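Local coordinates for protein fructokinase (Vibrio cholerae serotype O1, PDB 5EYN) that catalyses the ATP-dependent phosphorylation of fructose as a sugar kinase of the PfkB (ribokinase-like) family, at residues V21-D26 with A48-A53; R56-S61 with L272-S277; A62-V67 with P131-G136. One frame throughout, in Å; residues are numbered along the deposited sequence.

Contact 1 of 3, residues V21-D26 with A48-A53; sequences VWLTGD and ANVAVA. With FRU (beta-D-fructofuranose), chain B.
Leu23 of strand 21-24 sets its forked end on the helix 48-53, one methyl to each of two successive residues. Leu23 CD1 meets Val50 CG1 at 3.6 Å, the two side chains crossing at about a right angle, while Leu23 CD2 lies against Ala51 CB, also at 3.6 Å. The fork is brought there by a first torsion that leaves CG beside the backbone N and anti to the carbonyl carbon (chi1 -65°). Val50 has CG1 anti to its own backbone N (chi1 177°), which lays that branch against the leucine. The seam between strand and helix is apolar and buried, and no hydrogen bond crosses it. It belongs to the layered alpha/beta core of the ribokinase-like fold, where helix 46-56 packs on the central sheet and both elements run into the sugar site. Farther along the chain, Asp26 OD1 accepts a hydrogen bond of 2.6 Å from fructose O1. From the helix, Asn49 ND2 donates to the fructose O4 at 3.2 Å, with an N-H...O angle of 156°. The same ND2 is also hydrogen-bonded to Asp266 OD2, which is itself hydrogen-bonded to the fructose, and Gly45, Ala46, Asp30 and Arg176 add further bonds to the sugar. Behind Leu23, Ser61, Phe63 and His140 of the flanking strands pack on its side chain, and Val50 is backed by Asp266 and Val269 of helix 264-278.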
ATOM      1  N   VAL A  21     -22.110 -20.832   1.294  1.00 10.37           N
ATOM      2  CA  VAL A  21     -22.108 -19.440   0.865  1.00 10.44           C
ATOM      3  C   VAL A  21     -20.759 -19.137   0.240  1.00 10.10           C
ATOM      4  O   VAL A  21     -19.722 -19.249   0.900  1.00 10.50           O
ATOM      5  CB  VAL A  21     -22.371 -18.481   2.026  1.00  9.02           C
ATOM      6  CG1 VAL A  21     -22.428 -17.037   1.532  1.00  9.96           C
ATOM      7  CG2 VAL A  21     -23.648 -18.863   2.771  1.00 11.10           C
ATOM      8  N   TRP A  22     -20.780 -18.749  -1.036  1.00  8.74           N
ATOM      9  CA  TRP A  22     -19.598 -18.304  -1.762  1.00  9.11           C
ATOM     10  C   TRP A  22     -19.469 -16.804  -1.624  1.00  8.94           C
ATOM     11  O   TRP A  22     -20.443 -16.076  -1.792  1.00  9.18           O
ATOM     12  CB  TRP A  22     -19.734 -18.634  -3.252  1.00  9.14           C
ATOM     13  CG  TRP A  22     -19.582 -20.078  -3.613  1.00 10.50           C
ATOM     14  CD1 TRP A  22     -20.588 -20.955  -3.907  1.00 10.97           C
ATOM     15  CD2 TRP A  22     -18.359 -20.818  -3.739  1.00 10.89           C
ATOM     16  NE1 TRP A  22     -20.070 -22.177  -4.207  1.00 12.35           N
ATOM     17  CE2 TRP A  22     -18.706 -22.130  -4.109  1.00 12.26           C
ATOM     18  CE3 TRP A  22     -17.008 -20.504  -3.563  1.00 11.13           C
ATOM     19  CZ2 TRP A  22     -17.753 -23.122  -4.313  1.00 13.15           C
ATOM     20  CZ3 TRP A  22     -16.068 -21.488  -3.763  1.00 12.59           C
ATOM     21  CH2 TRP A  22     -16.441 -22.776  -4.136  1.00 13.60           C
ATOM     22  N   LEU A  23     -18.254 -16.363  -1.336  1.00  8.88           N
ATOM     23  CA  LEU A  23     -17.891 -14.960  -1.268  1.00  8.52           C
ATOM     24  C   LEU A  23     -16.834 -14.719  -2.335  1.00  8.20           C
ATOM     25  O   LEU A  23     -15.945 -15.535  -2.529  1.00  9.60           O
ATOM     26  CB  LEU A  23     -17.329 -14.611   0.124  1.00 10.65           C
ATOM     27  CG  LEU A  23     -18.225 -14.708   1.366  1.00 14.24           C
ATOM     28  CD1 LEU A  23     -19.547 -14.034   1.173  1.00 15.97           C
ATOM     29  CD2 LEU A  23     -18.440 -16.168   1.763  1.00 13.91           C
ATOM     30  N   THR A  24     -16.928 -13.594  -3.018  1.00  7.77           N
ATOM     31  CA  THR A  24     -15.912 -13.231  -3.981  1.00  7.24           C
ATOM     32  C   THR A  24     -15.646 -11.743  -3.917  1.00  7.28           C
ATOM     33  O   THR A  24     -16.522 -10.968  -3.543  1.00  8.07           O
ATOM     34  CB  THR A  24     -16.327 -13.639  -5.413  1.00  8.67           C
ATOM     35  OG1 THR A  24     -15.284 -13.339  -6.331  1.00  9.08           O
ATOM     36  CG2 THR A  24     -17.593 -12.920  -5.881  1.00  9.77           C
ATOM     37  N   GLY A  25     -14.420 -11.350  -4.251  1.00  7.20           N
ATOM     38  CA  GLY A  25     -14.065  -9.948  -4.295  1.00  6.75           C
ATOM     39  C   GLY A  25     -12.711  -9.712  -3.684  1.00  7.10           C
ATOM     40  O   GLY A  25     -11.774 -10.469  -3.933  1.00  7.28           O
ATOM     41  N   ASP A  26     -12.623  -8.666  -2.878  1.00  6.42           N
ATOM     42  CA  ASP A  26     -11.350  -8.181  -2.358  1.00  6.90           C
ATOM     43  C   ASP A  26     -11.092  -8.588  -0.927  1.00  6.96           C
ATOM     44  O   ASP A  26     -11.826  -8.207  -0.036  1.00  7.71           O
ATOM     45  CB  ASP A  26     -11.261  -6.656  -2.475  1.00  6.79           C
ATOM     46  CG  ASP A  26     -12.375  -5.905  -1.746  1.00  6.95           C
ATOM     47  OD1 ASP A  26     -12.047  -4.873  -1.082  1.00  7.41           O
ATOM     48  OD2 ASP A  26     -13.570  -6.281  -1.861  1.00  6.34           O
ATOM     49  N   ALA A  48     -14.290 -10.923   2.313  1.00  7.90           N
ATOM     50  CA  ALA A  48     -13.515 -11.762   3.236  1.00  7.59           C
ATOM     51  C   ALA A  48     -14.092 -11.672   4.649  1.00  7.62           C
ATOM     52  O   ALA A  48     -14.217 -12.676   5.356  1.00  8.38           O
ATOM     53  CB  ALA A  48     -12.054 -11.351   3.217  1.00  8.34           C
ATOM     54  N   ASN A  49     -14.471 -10.461   5.040  1.00  7.59           N
ATOM     55  CA  ASN A  49     -15.094 -10.228   6.335  1.00  7.62           C
ATOM     56  C   ASN A  49     -16.367 -11.029   6.453  1.00  7.03           C
ATOM     57  O   ASN A  49     -16.625 -11.670   7.478  1.00  8.29           O
ATOM     58  CB  ASN A  49     -15.418  -8.740   6.502  1.00  7.66           C
ATOM     59  CG  ASN A  49     -14.188  -7.857   6.525  1.00  7.29           C
ATOM     60  OD1 ASN A  49     -13.089  -8.295   6.848  1.00  8.21           O
ATOM     61  ND2 ASN A  49     -14.386  -6.590   6.208  1.00  7.59           N
ATOM     62  N   VAL A  50     -17.198 -11.006   5.413  1.00  7.19           N
ATOM     63  CA  VAL A  50     -18.432 -11.774   5.431  1.00  7.32           C
ATOM     64  C   VAL A  50     -18.153 -13.276   5.547  1.00  8.31           C
ATOM     65  O   VAL A  50     -18.823 -14.002   6.304  1.00  8.24           O
ATOM     66  CB  VAL A  50     -19.295 -11.473   4.192  1.00  8.50           C
ATOM     67  CG1 VAL A  50     -20.535 -12.335   4.204  1.00  8.29           C
ATOM     68  CG2 VAL A  50     -19.696  -9.995   4.164  1.00  8.41           C
ATOM     69  N   ALA A  51     -17.169 -13.742   4.787  1.00  7.83           N
ATOM     70  CA  ALA A  51     -16.809 -15.152   4.812  1.00  8.06           C
ATOM     71  C   ALA A  51     -16.442 -15.572   6.227  1.00  8.75           C
ATOM     72  O   ALA A  51     -16.882 -16.608   6.713  1.00  9.45           O
ATOM     73  CB  ALA A  51     -15.651 -15.435   3.869  1.00  9.00           C
ATOM     74  N   VAL A  52     -15.613 -14.775   6.890  1.00  8.86           N
ATOM     75  CA  VAL A  52     -15.155 -15.110   8.217  1.00  9.11           C
ATOM     76  C   VAL A  52     -16.325 -15.014   9.196  1.00  9.70           C
ATOM     77  O   VAL A  52     -16.428 -15.836  10.100  1.00  9.45           O
ATOM     78  CB  VAL A  52     -13.983 -14.213   8.618  1.00  8.78           C
ATOM     79  CG1 VAL A  52     -13.628 -14.375  10.084  1.00 10.55           C
ATOM     80  CG2 VAL A  52     -12.762 -14.544   7.764  1.00  9.54           C
ATOM     81  N   ALA A  53     -17.207 -14.031   9.027  1.00  9.00           N
ATOM     82  CA  ALA A  53     -18.346 -13.901   9.924  1.00  9.59           C
ATOM     83  C   ALA A  53     -19.184 -15.160   9.877  1.00  9.67           C
ATOM     84  O   ALA A  53     -19.627 -15.658  10.911  1.00 10.35           O
ATOM     85  CB  ALA A  53     -19.192 -12.728   9.554  1.00  9.56           C
TER
HETATM   86  C1  FRU B 401     -13.142  -2.682   1.162  1.00  6.80           C
HETATM   87  C2  FRU B 401     -13.216  -2.255   2.621  1.00  6.46           C
HETATM   88  C3  FRU B 401     -12.155  -2.804   3.553  1.00  6.44           C
HETATM   89  C4  FRU B 401     -12.869  -3.059   4.840  1.00  6.88           C
HETATM   90  C5  FRU B 401     -14.254  -3.329   4.368  1.00  7.15           C
HETATM   91  C6  FRU B 401     -15.334  -2.894   5.329  1.00  7.64           C
HETATM   92  O1  FRU B 401     -13.402  -4.044   1.019  1.00  7.27           O
HETATM   93  O2  FRU B 401     -13.150  -0.861   2.627  1.00  7.36           O
HETATM   94  O3  FRU B 401     -11.108  -1.881   3.608  1.00  7.27           O
HETATM   95  O4  FRU B 401     -12.387  -4.153   5.543  1.00  7.26           O
HETATM   96  O5  FRU B 401     -14.444  -2.687   3.119  1.00  7.26           O
HETATM   97  O6  FRU B 401     -16.617  -3.157   4.817  1.00  8.74           O

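Contact 2 of 3, residues R56-S61 with L272-S277; sequences RLSGRS and LLYRLS
Tyr274 reaches from helix 272-277 across residues 56-61, the link from helix 46-56 to strand 61-68, its ring carried out by a first torsion that puts CG anti to the backbone N (chi1 168°). At the root, Tyr274 CB touches Leu57 CD1 at 3.9 Å. Next along, CG and CD2 lie under Leu57 CB, a CH-pi contact 4.0 Å from the Tyr274 ring centroid and 13° off the normal. Tyr274 CE1 comes within 3.5 Å of Gly59 CA, which sits at the edge near the ring plane. The turn that presents these groups is a Schellman motif closing helix 46-56, with Ser58 at positive phi as its C-prime residue. Farther out, Tyr274 CZ lies 3.4 Å from Leu57 O, which is over a face of the ring. That carbonyl oxygen takes a 2.6 Å hydrogen bond from Ser58 OG to Leu57 O, in the carbonyl plane and on a lone pair, and is bonded to Gln315 NE2 as well. At the tip, Tyr274 OH lies 2.7 Å from a water, in the plane of the ring at its edge, and that water donates to Ser58 OG at 3.1 Å. A second water joins Arg60 N to Ser277 OG, whose hydroxyl also donates to Tyr274 O.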
ATOM      1  N   ARG A  56     -17.350 -18.100  11.558  1.00 12.25           N
ATOM      2  CA  ARG A  56     -17.300 -17.978  13.011  1.00 12.27           C
ATOM      3  C   ARG A  56     -18.596 -18.432  13.642  1.00 12.51           C
ATOM      4  O   ARG A  56     -18.597 -18.879  14.780  1.00 13.21           O
ATOM      5  CB  ARG A  56     -17.015 -16.546  13.419  1.00 12.97           C
ATOM      6  CG  ARG A  56     -15.611 -16.122  13.098  1.00 15.44           C
ATOM      7  CD  ARG A  56     -14.944 -15.510  14.260  1.00 15.71           C
ATOM      8  NE  ARG A  56     -13.574 -15.124  13.950  1.00 13.65           N
ATOM      9  CZ  ARG A  56     -12.983 -14.045  14.425  1.00 11.99           C
ATOM     10  NH1 ARG A  56     -13.641 -13.234  15.229  1.00 13.03           N
ATOM     11  NH2 ARG A  56     -11.735 -13.784  14.094  1.00 13.93           N
ATOM     12  N   LEU A  57     -19.694 -18.315  12.912  1.00 12.29           N
ATOM     13  CA  LEU A  57     -21.004 -18.754  13.378  1.00 11.72           C
ATOM     14  C   LEU A  57     -21.241 -20.228  13.053  1.00 12.92           C
ATOM     15  O   LEU A  57     -22.336 -20.717  13.260  1.00 13.40           O
ATOM     16  CB  LEU A  57     -22.103 -17.880  12.758  1.00 11.47           C
ATOM     17  CG  LEU A  57     -22.142 -16.414  13.206  1.00 10.84           C
ATOM     18  CD1 LEU A  57     -23.067 -15.618  12.286  1.00 11.31           C
ATOM     19  CD2 LEU A  57     -22.578 -16.300  14.651  1.00 12.51           C
ATOM     20  N   SER A  58     -20.203 -20.919  12.586  1.00 14.64           N
ATOM     21  CA  SER A  58     -20.239 -22.356  12.280  1.00 16.77           C
ATOM     22  C   SER A  58     -20.874 -22.648  10.911  1.00 15.97           C
ATOM     23  O   SER A  58     -21.261 -23.778  10.628  1.00 17.42           O
ATOM     24  CB  SER A  58     -20.934 -23.154  13.398  1.00 19.47           C
ATOM     25  OG  SER A  58     -22.311 -23.300  13.121  1.00 23.40           O
ATOM     26  N   GLY A  59     -20.961 -21.635  10.055  1.00 14.41           N
ATOM     27  CA  GLY A  59     -21.490 -21.827   8.726  1.00 14.49           C
ATOM     28  C   GLY A  59     -20.440 -22.288   7.740  1.00 13.82           C
ATOM     29  O   GLY A  59     -19.254 -22.394   8.048  1.00 15.77           O
ATOM     30  N   ARG A  60     -20.903 -22.543   6.530  1.00 13.69           N
ATOM     31  CA  ARG A  60     -20.085 -23.070   5.460  1.00 13.36           C
ATOM     32  C   ARG A  60     -19.823 -21.966   4.456  1.00 12.57           C
ATOM     33  O   ARG A  60     -20.661 -21.679   3.617  1.00 14.15           O
ATOM     34  CB  ARG A  60     -20.848 -24.205   4.784  1.00 16.49           C
ATOM     35  CG  ARG A  60     -20.060 -25.012   3.802  1.00 21.87           C
ATOM     36  CD  ARG A  60     -21.004 -25.976   3.132  1.00 27.34           C
ATOM     37  NE  ARG A  60     -20.337 -27.083   2.470  1.00 32.39           N
ATOM     38  CZ  ARG A  60     -20.987 -28.039   1.821  1.00 35.58           C
ATOM     39  NH1 ARG A  60     -20.321 -29.030   1.242  1.00 37.31           N
ATOM     40  NH2 ARG A  60     -22.312 -28.009   1.755  1.00 36.66           N
ATOM     41  N   SER A  61     -18.662 -21.344   4.541  1.00 11.59           N
ATOM     42  CA  SER A  61     -18.332 -20.269   3.621  1.00 11.34           C
ATOM     43  C   SER A  61     -17.078 -20.629   2.825  1.00  9.98           C
ATOM     44  O   SER A  61     -16.216 -21.381   3.279  1.00 10.50           O
ATOM     45  CB  SER A  61     -18.179 -18.938   4.364  1.00 12.32           C
ATOM     46  OG  SER A  61     -17.062 -18.970   5.206  1.00 13.18           O
ATOM     47  N   LEU A 272     -26.796 -12.353   8.730  1.00  8.81           N
ATOM     48  CA  LEU A 272     -27.952 -12.501   7.864  1.00  9.51           C
ATOM     49  C   LEU A 272     -27.810 -13.731   6.991  1.00  9.20           C
ATOM     50  O   LEU A 272     -28.683 -14.610   6.970  1.00  9.68           O
ATOM     51  CB  LEU A 272     -28.084 -11.270   6.982  1.00  9.49           C
ATOM     52  CG  LEU A 272     -29.237 -11.277   5.983  1.00 10.60           C
ATOM     53  CD1 LEU A 272     -30.569 -11.247   6.692  1.00 12.68           C
ATOM     54  CD2 LEU A 272     -29.118 -10.094   5.046  1.00 11.29           C
ATOM     55  N   LEU A 273     -26.712 -13.802   6.246  1.00  8.84           N
ATOM     56  CA  LEU A 273     -26.538 -14.885   5.279  1.00  9.51           C
ATOM     57  C   LEU A 273     -26.292 -16.216   5.956  1.00 10.16           C
ATOM     58  O   LEU A 273     -26.729 -17.236   5.459  1.00 10.97           O
ATOM     59  CB  LEU A 273     -25.408 -14.607   4.274  1.00  9.76           C
ATOM     60  CG  LEU A 273     -25.595 -13.384   3.393  1.00  9.42           C
ATOM     61  CD1 LEU A 273     -24.431 -13.257   2.416  1.00  9.00           C
ATOM     62  CD2 LEU A 273     -26.913 -13.455   2.624  1.00 10.42           C
ATOM     63  N   TYR A 274     -25.622 -16.218   7.108  1.00 10.28           N
ATOM     64  CA  TYR A 274     -25.491 -17.463   7.849  1.00 10.92           C
ATOM     65  C   TYR A 274     -26.894 -18.027   8.106  1.00 10.82           C
ATOM     66  O   TYR A 274     -27.169 -19.192   7.812  1.00 11.98           O
ATOM     67  CB  TYR A 274     -24.745 -17.283   9.173  1.00 11.38           C
ATOM     68  CG  TYR A 274     -24.894 -18.522  10.027  1.00 12.17           C
ATOM     69  CD1 TYR A 274     -24.281 -19.714   9.655  1.00 13.83           C
ATOM     70  CD2 TYR A 274     -25.716 -18.531  11.140  1.00 12.23           C
ATOM     71  CE1 TYR A 274     -24.453 -20.875  10.393  1.00 14.08           C
ATOM     72  CE2 TYR A 274     -25.884 -19.680  11.878  1.00 12.84           C
ATOM     73  CZ  TYR A 274     -25.253 -20.847  11.491  1.00 13.32           C
ATOM     74  OH  TYR A 274     -25.409 -22.005  12.216  1.00 14.50           O
ATOM     75  N   ARG A 275     -27.781 -17.211   8.671  1.00 11.03           N
ATOM     76  CA  ARG A 275     -29.112 -17.709   9.006  1.00 11.32           C
ATOM     77  C   ARG A 275     -29.951 -18.064   7.760  1.00 11.66           C
ATOM     78  O   ARG A 275     -30.671 -19.060   7.758  1.00 12.35           O
ATOM     79  CB  ARG A 275     -29.837 -16.726   9.929  1.00 11.92           C
ATOM     80  CG  ARG A 275     -29.234 -16.658  11.332  1.00 13.25           C
ATOM     81  CD  ARG A 275     -29.370 -17.960  12.096  1.00 15.58           C
ATOM     82  NE  ARG A 275     -30.685 -18.095  12.710  1.00 17.45           N
ATOM     83  CZ  ARG A 275     -31.104 -19.175  13.358  1.00 19.68           C
ATOM     84  NH1 ARG A 275     -30.334 -20.251  13.450  1.00 21.10           N
ATOM     85  NH2 ARG A 275     -32.308 -19.183  13.899  1.00 20.55           N
ATOM     86  N   LEU A 276     -29.841 -17.289   6.686  1.00 11.00           N
ATOM     87  CA  LEU A 276     -30.564 -17.649   5.473  1.00 12.09           C
ATOM     88  C   LEU A 276     -30.013 -18.953   4.906  1.00 12.31           C
ATOM     89  O   LEU A 276     -30.774 -19.787   4.415  1.00 13.11           O
ATOM     90  CB  LEU A 276     -30.503 -16.537   4.418  1.00 11.33           C
ATOM     91  CG  LEU A 276     -31.093 -15.179   4.819  1.00 11.54           C
ATOM     92  CD1 LEU A 276     -31.073 -14.253   3.620  1.00 10.60           C
ATOM     93  CD2 LEU A 276     -32.501 -15.293   5.398  1.00 12.45           C
ATOM     94  N   SER A 277     -28.702 -19.153   5.024  1.00 12.38           N
ATOM     95  CA  SER A 277     -28.057 -20.322   4.423  1.00 14.28           C
ATOM     96  C   SER A 277     -28.459 -21.638   5.101  1.00 15.41           C
ATOM     97  O   SER A 277     -28.461 -22.688   4.468  1.00 18.99           O
ATOM     98  CB  SER A 277     -26.528 -20.170   4.429  1.00 14.56           C
ATOM     99  OG  SER A 277     -25.955 -20.424   5.704  1.00 16.22           O
TER
HETATM  100  O   HOH W   1     -24.457 -24.278  11.056  1.00 32.77           O
HETATM  101  O   HOH W   2     -23.672 -22.122   5.740  1.00 22.67           O

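Contact 3 of 3, residues A62-V67 with P131-G136; sequences AFFGRV and PSFQKG
Pro131 stands over the ring of Phe64, its CD 3.5 Å from the ring centroid and 14° off the normal, a CH-pi contact near the centre of the face. The fit is tight: Pro131 CD comes to 3.4 Å from Phe64 CG, and Pro131 CG adds a touch on Phe64 CD2 at 3.7 Å. Phe64 points out of its strand with CG between the backbone N and the carbonyl carbon (chi1 70°), and its side chain crosses that of the proline at about a right angle. Phe133 makes the slighter half of the contact. Phe133 CZ reaches Phe64 CE2 at 3.8 Å; the two ring planes are turned 52° to each other with centroids 5.9 Å apart, an oblique aromatic pair. Phe64 CE2 lies in the plane of the Phe133 ring, at its edge, whereas Pro131 O stands above one face of that ring. This is also the looser side toward solvent: Phe133 is partly exposed, while Pro131 and Phe64 are buried. The contact thus joins strand 61-68 of the central sheet to the loop that leads into strand 138-142. Helix 151-165 borders both aromatic side chains, with Ala158 on Phe64 and Met162 and Val165 on Phe133; His89 of strand 86-93 and Trp22 of strand 21-24 border Pro131.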
ATOM      1  N   ALA A  62     -17.007 -20.095   1.615  1.00  9.61           N
ATOM      2  CA  ALA A  62     -15.914 -20.378   0.695  1.00  9.05           C
ATOM      3  C   ALA A  62     -15.649 -19.110  -0.074  1.00  9.57           C
ATOM      4  O   ALA A  62     -16.586 -18.407  -0.409  1.00 10.74           O
ATOM      5  CB  ALA A  62     -16.292 -21.508  -0.253  1.00 11.54           C
ATOM      6  N   PHE A  63     -14.384 -18.824  -0.353  1.00  9.89           N
ATOM      7  CA  PHE A  63     -13.996 -17.577  -0.994  1.00  9.49           C
ATOM      8  C   PHE A  63     -13.324 -17.882  -2.313  1.00  9.56           C
ATOM      9  O   PHE A  63     -12.487 -18.776  -2.381  1.00 11.76           O
ATOM     10  CB  PHE A  63     -13.011 -16.832  -0.096  1.00  9.51           C
ATOM     11  CG  PHE A  63     -12.678 -15.435  -0.552  1.00  9.77           C
ATOM     12  CD1 PHE A  63     -13.350 -14.358  -0.017  1.00 10.82           C
ATOM     13  CD2 PHE A  63     -11.690 -15.199  -1.490  1.00 11.49           C
ATOM     14  CE1 PHE A  63     -13.056 -13.081  -0.402  1.00 11.66           C
ATOM     15  CE2 PHE A  63     -11.397 -13.912  -1.885  1.00 11.59           C
ATOM     16  CZ  PHE A  63     -12.080 -12.854  -1.332  1.00 11.21           C
ATOM     17  N   PHE A  64     -13.702 -17.161  -3.367  1.00  8.84           N
ATOM     18  CA  PHE A  64     -12.945 -17.206  -4.607  1.00  9.34           C
ATOM     19  C   PHE A  64     -12.588 -15.810  -5.050  1.00  9.69           C
ATOM     20  O   PHE A  64     -13.388 -14.881  -4.956  1.00  9.30           O
ATOM     21  CB  PHE A  64     -13.645 -18.007  -5.731  1.00  9.86           C
ATOM     22  CG  PHE A  64     -14.888 -17.371  -6.328  1.00  9.11           C
ATOM     23  CD1 PHE A  64     -14.812 -16.616  -7.499  1.00  8.59           C
ATOM     24  CD2 PHE A  64     -16.141 -17.605  -5.785  1.00  9.74           C
ATOM     25  CE1 PHE A  64     -15.962 -16.086  -8.090  1.00  8.21           C
ATOM     26  CE2 PHE A  64     -17.292 -17.068  -6.372  1.00  9.09           C
ATOM     27  CZ  PHE A  64     -17.193 -16.313  -7.531  1.00  8.95           C
ATOM     28  N   GLY A  65     -11.357 -15.661  -5.513  1.00  9.99           N
ATOM     29  CA  GLY A  65     -10.868 -14.357  -5.901  1.00  9.60           C
ATOM     30  C   GLY A  65      -9.364 -14.370  -6.050  1.00  9.97           C
ATOM     31  O   GLY A  65      -8.730 -15.428  -6.002  1.00 12.47           O
ATOM     32  N   ARG A  66      -8.801 -13.188  -6.266  1.00  9.35           N
ATOM     33  CA  ARG A  66      -7.360 -13.028  -6.392  1.00  8.80           C
ATOM     34  C   ARG A  66      -6.822 -12.055  -5.371  1.00  8.75           C
ATOM     35  O   ARG A  66      -7.384 -10.982  -5.155  1.00  9.42           O
ATOM     36  CB  ARG A  66      -6.967 -12.485  -7.759  1.00 11.07           C
ATOM     37  CG  ARG A  66      -7.255 -13.418  -8.893  1.00 11.42           C
ATOM     38  CD  ARG A  66      -6.696 -12.932 -10.209  1.00 12.30           C
ATOM     39  NE  ARG A  66      -7.008 -13.920 -11.226  1.00 15.64           N
ATOM     40  CZ  ARG A  66      -6.155 -14.418 -12.109  1.00 19.91           C
ATOM     41  NH1 ARG A  66      -4.888 -14.017 -12.145  1.00 23.43           N
ATOM     42  NH2 ARG A  66      -6.579 -15.321 -12.981  1.00 22.39           N
ATOM     43  N   VAL A  67      -5.717 -12.448  -4.756  1.00  9.35           N
ATOM     44  CA  VAL A  67      -4.854 -11.518  -4.044  1.00  9.45           C
ATOM     45  C   VAL A  67      -3.494 -11.501  -4.723  1.00  8.63           C
ATOM     46  O   VAL A  67      -3.281 -12.188  -5.716  1.00  9.67           O
ATOM     47  CB  VAL A  67      -4.693 -11.904  -2.567  1.00  9.97           C
ATOM     48  CG1 VAL A  67      -6.003 -11.683  -1.818  1.00 10.52           C
ATOM     49  CG2 VAL A  67      -4.189 -13.342  -2.426  1.00 10.75           C
ATOM     50  N   PRO A 131     -15.593 -20.828  -9.528  1.00 10.75           N
ATOM     51  CA  PRO A 131     -15.731 -22.252  -9.208  1.00 11.51           C
ATOM     52  C   PRO A 131     -17.096 -22.784  -9.601  1.00 12.30           C
ATOM     53  O   PRO A 131     -17.984 -22.033  -9.999  1.00 12.18           O
ATOM     54  CB  PRO A 131     -15.576 -22.284  -7.691  1.00 13.20           C
ATOM     55  CG  PRO A 131     -16.104 -20.981  -7.254  1.00 13.62           C
ATOM     56  CD  PRO A 131     -15.766 -19.985  -8.336  1.00 12.14           C
ATOM     57  N   SER A 132     -17.248 -24.094  -9.518  1.00 12.96           N
ATOM     58  CA  SER A 132     -18.517 -24.712  -9.855  1.00 13.82           C
ATOM     59  C   SER A 132     -19.519 -24.436  -8.741  1.00 13.32           C
ATOM     60  O   SER A 132     -19.205 -24.582  -7.554  1.00 14.63           O
ATOM     61  CB  SER A 132     -18.341 -26.215 -10.049  1.00 18.71           C
ATOM     62  OG  SER A 132     -17.947 -26.809  -8.825  1.00 24.39           O
ATOM     63  N   PHE A 133     -20.716 -24.020  -9.147  1.00 12.56           N
ATOM     64  CA  PHE A 133     -21.794 -23.703  -8.230  1.00 13.67           C
ATOM     65  C   PHE A 133     -22.849 -24.796  -8.295  1.00 14.64           C
ATOM     66  O   PHE A 133     -22.947 -25.533  -9.282  1.00 16.31           O
ATOM     67  CB  PHE A 133     -22.460 -22.382  -8.618  1.00 11.66           C
ATOM     68  CG  PHE A 133     -21.573 -21.172  -8.518  1.00 11.00           C
ATOM     69  CD1 PHE A 133     -20.602 -21.050  -7.535  1.00 10.78           C
ATOM     70  CD2 PHE A 133     -21.732 -20.136  -9.426  1.00 11.12           C
ATOM     71  CE1 PHE A 133     -19.823 -19.904  -7.460  1.00 10.83           C
ATOM     72  CE2 PHE A 133     -20.966 -19.005  -9.344  1.00 10.75           C
ATOM     73  CZ  PHE A 133     -20.002 -18.896  -8.368  1.00 10.88           C
ATOM     74  N   GLN A 134     -23.665 -24.868  -7.253  1.00 15.10           N
ATOM     75  CA  GLN A 134     -24.734 -25.846  -7.204  1.00 16.19           C
ATOM     76  C   GLN A 134     -26.027 -25.203  -6.729  1.00 15.23           C
ATOM     77  O   GLN A 134     -26.012 -24.187  -6.031  1.00 14.17           O
ATOM     78  CB  GLN A 134     -24.348 -26.986  -6.261  1.00 20.41           C
ATOM     79  CG  GLN A 134     -23.089 -27.717  -6.698  1.00 24.47           C
ATOM     80  CD  GLN A 134     -22.731 -28.869  -5.787  1.00 28.75           C
ATOM     81  OE1 GLN A 134     -23.526 -29.782  -5.581  1.00 30.57           O
ATOM     82  NE2 GLN A 134     -21.521 -28.834  -5.238  1.00 30.55           N
ATOM     83  N   LYS A 135     -27.140 -25.823  -7.092  1.00 15.19           N
ATOM     84  CA  LYS A 135     -28.456 -25.373  -6.682  1.00 15.40           C
ATOM     85  C   LYS A 135     -28.504 -25.143  -5.167  1.00 14.24           C
ATOM     86  O   LYS A 135     -27.978 -25.936  -4.382  1.00 15.14           O
ATOM     87  CB  LYS A 135     -29.499 -26.406  -7.103  1.00 17.62           C
ATOM     88  CG  LYS A 135     -30.924 -25.996  -6.840  1.00 20.87           C
ATOM     89  CD  LYS A 135     -31.872 -27.120  -7.248  1.00 23.18           C
ATOM     90  CE  LYS A 135     -33.294 -26.855  -6.789  1.00 26.21           C
ATOM     91  NZ  LYS A 135     -33.882 -25.651  -7.427  1.00 28.45           N
ATOM     92  N   GLY A 136     -29.107 -24.032  -4.755  1.00 13.73           N
ATOM     93  CA  GLY A 136     -29.312 -23.748  -3.348  1.00 13.48           C
ATOM     94  C   GLY A 136     -28.145 -23.056  -2.661  1.00 12.89           C
ATOM     95  O   GLY A 136     -28.263 -22.633  -1.518  1.00 13.33           O
TER

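How the contacts relate
Contacts 1 and 3 share the central sheet, where strands 21-24 and 61-68 are neighbours. Their centres lie about 10 Å apart, and they are joined by Leu23 N to Ala62 O at 2.8 Å and Thr24 OG1 to Phe64 O at 2.8 Å. Contact 2 lies about 11 Å from contact 1, between centres, and meets it through Ala51 O and Ser61 OG, 2.8 Å apart, and through packing of Val21 on Ser277. Contacts 2 and 3 merely adjoin in sequence at residues 61 and 62. Contact 1 carries two of the sugar-binding residues, Asp26 and Asn49; in contact 2 the Leu57 side chain is about 12 Å from the bound ADP, and in contact 3 Phe64 is about 12 Å from Asp26, between side chains.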